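Local atomic coordinates of polyphenol oxidase, chloroplastic (Malus domestica, PDB entry 6ELV), a protein that belongs to the tyrosinase family and oxidises mono- and o-diphenols to o-diquinones, the chain here being its separately expressed C-terminal domain. Residues A[106-109]-A[110-113]. Numbering follows the deposited sequence.
Sequences LGLT and DLLE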
ATOM      1  N   LEU A 106      -1.463   3.867  -6.320  1.00  7.29           N
ATOM      2  CA  LEU A 106      -0.964   2.834  -7.219  1.00  7.48           C
ATOM      3  C   LEU A 106      -2.128   2.119  -7.901  1.00  7.59           C
ATOM      4  O   LEU A 106      -3.092   1.714  -7.248  1.00  8.68           O
ATOM      5  CB  LEU A 106      -0.142   1.797  -6.440  1.00  7.79           C
ATOM      6  CG  LEU A 106       1.051   2.354  -5.660  1.00  8.15           C
ATOM      7  CD1 LEU A 106       1.746   1.224  -4.906  1.00  9.07           C
ATOM      8  CD2 LEU A 106       2.020   3.060  -6.580  1.00  8.93           C
ATOM      9  N   GLY A 107      -2.033   1.928  -9.214  1.00  7.94           N
ATOM     10  CA  GLY A 107      -3.083   1.198  -9.923  1.00  8.49           C
ATOM     11  C   GLY A 107      -3.003  -0.300  -9.669  1.00  8.11           C
ATOM     12  O   GLY A 107      -1.924  -0.906  -9.761  1.00  9.04           O
ATOM     13  N   LEU A 108      -4.163  -0.911  -9.381  1.00  8.25           N
ATOM     14  CA  LEU A 108      -4.242  -2.334  -9.068  1.00  8.71           C
ATOM     15  C   LEU A 108      -4.957  -3.190 -10.102  1.00  8.68           C
ATOM     16  O   LEU A 108      -4.892  -4.415  -9.993  1.00  9.18           O
ATOM     17  CB  LEU A 108      -4.974  -2.570  -7.746  1.00  9.85           C
ATOM     18  CG  LEU A 108      -4.320  -2.040  -6.485  1.00 10.74           C
ATOM     19  CD1 LEU A 108      -5.148  -2.515  -5.308  1.00 13.59           C
ATOM     20  CD2 LEU A 108      -2.866  -2.499  -6.357  1.00 13.51           C
ATOM     21  N   THR A 109      -5.666  -2.617 -11.071  1.00  8.59           N
ATOM     22  CA  THR A 109      -6.555  -3.433 -11.895  1.00  9.47           C
ATOM     23  C   THR A 109      -5.800  -4.547 -12.617  1.00  9.23           C
ATOM     24  O   THR A 109      -6.182  -5.725 -12.540  1.00  9.86           O
ATOM     25  CB  THR A 109      -7.354  -2.538 -12.844  1.00 10.54           C
ATOM     26  OG1 THR A 109      -8.236  -1.729 -12.057  1.00 10.94           O
ATOM     27  CG2 THR A 109      -8.164  -3.375 -13.833  1.00 12.51           C
ATOM     28  N   ASP A 110      -4.718  -4.206 -13.319  1.00  8.92           N
ATOM     29  CA  ASP A 110      -3.957  -5.245 -14.010  1.00  9.52           C
ATOM     30  C   ASP A 110      -3.298  -6.200 -13.022  1.00  8.94           C
ATOM     31  O   ASP A 110      -3.249  -7.416 -13.258  1.00 10.06           O
ATOM     32  CB  ASP A 110      -2.890  -4.622 -14.914  1.00  9.86           C
ATOM     33  CG  ASP A 110      -3.475  -3.817 -16.056  1.00 11.13           C
ATOM     34  OD1 ASP A 110      -4.492  -4.250 -16.641  1.00 12.78           O
ATOM     35  OD2 ASP A 110      -2.908  -2.745 -16.372  1.00 12.05           O
ATOM     36  N   LEU A 111      -2.763  -5.661 -11.926  1.00  8.40           N
ATOM     37  CA  LEU A 111      -2.103  -6.503 -10.939  1.00  8.55           C
ATOM     38  C   LEU A 111      -3.047  -7.586 -10.422  1.00  8.68           C
ATOM     39  O   LEU A 111      -2.652  -8.753 -10.298  1.00  9.75           O
ATOM     40  CB  LEU A 111      -1.576  -5.629  -9.801  1.00  9.06           C
ATOM     41  CG  LEU A 111      -0.690  -6.318  -8.753  1.00  9.70           C
ATOM     42  CD1 LEU A 111       0.195  -5.314  -8.040  1.00 11.85           C
ATOM     43  CD2 LEU A 111      -1.503  -7.073  -7.712  1.00 12.94           C
ATOM     44  N   LEU A 112      -4.294  -7.219 -10.109  1.00  8.45           N
ATOM     45  CA  LEU A 112      -5.218  -8.210  -9.568  1.00  9.70           C
ATOM     46  C   LEU A 112      -5.500  -9.308 -10.583  1.00 10.03           C
ATOM     47  O   LEU A 112      -5.674 -10.475 -10.216  1.00 10.89           O
ATOM     48  CB  LEU A 112      -6.513  -7.541  -9.117  1.00 12.02           C
ATOM     49  CG  LEU A 112      -6.354  -6.570  -7.952  1.00 13.11           C
ATOM     50  CD1 LEU A 112      -7.695  -5.965  -7.572  1.00 17.79           C
ATOM     51  CD2 LEU A 112      -5.653  -7.201  -6.744  1.00 17.47           C
ATOM     52  N   GLU A 113      -5.564  -8.956 -11.866  1.00 10.40           N
ATOM     53  CA  GLU A 113      -5.733  -9.971 -12.902  1.00 11.44           C
ATOM     54  C   GLU A 113      -4.518 -10.891 -12.970  1.00 11.50           C
ATOM     55  O   GLU A 113      -4.655 -12.113 -13.114  1.00 13.24           O
ATOM     56  CB  GLU A 113      -5.972  -9.287 -14.252  1.00 14.83           C
ATOM     57  CG  GLU A 113      -6.265 -10.241 -15.391  1.00 22.59           C
ATOM     58  CD  GLU A 113      -6.491  -9.523 -16.710  1.00 30.12           C
ATOM     59  OE1 GLU A 113      -6.674  -8.289 -16.698  1.00 32.77           O
ATOM     60  OE2 GLU A 113      -6.496 -10.193 -17.761  1.00 34.17           O
TER
HETATM   61  O   HOH W   1      -2.108  -2.815 -11.897  1.00  9.47           O
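Leu-112 N donates to Leu-108 O at 2.9 Å, the first i to i+4 bond of the short helix; the nitrogen lies nearly in line with the carbonyl (C=O...N 168°). One residue on, Glu-113 N reaches Thr-109 O in a weak bond of 3.4 Å. A water bridges the strand end and the helix: it accepts from Leu-111 N and donates to Gly-107 O, both at 2.9 Å. Here the edge strand 99-107 of the four-stranded antiparallel sheet runs directly into helix 109-115, with Leu-108 as the single linking residue. Thr-109 begins the helix; its OG1, turned beside its own backbone N (chi1 -67°), bonds to Glu-47 N, a partner that a short hydroxyl side chain can meet close to the backbone. Glu-46 OE2 takes the Thr-109 amide. The acids Asp-110 and Glu-113 sit on the exposed side, where their carboxylates can be solvated. The apolar contacts are few. Leu-112 CG lies 4.2 Å from Leu-108 CB and 3.3 Å from Leu-108 O, and Leu-108 CD2 is 4.5 Å from Leu-111 CD1. Branched aliphatic chains fit this buried side: Leu-111, whose chi1 of -172° places CG opposite the backbone N, reaches Val-68 and Ala-84 of the other sheet, and Leu-108 also meets Val-68.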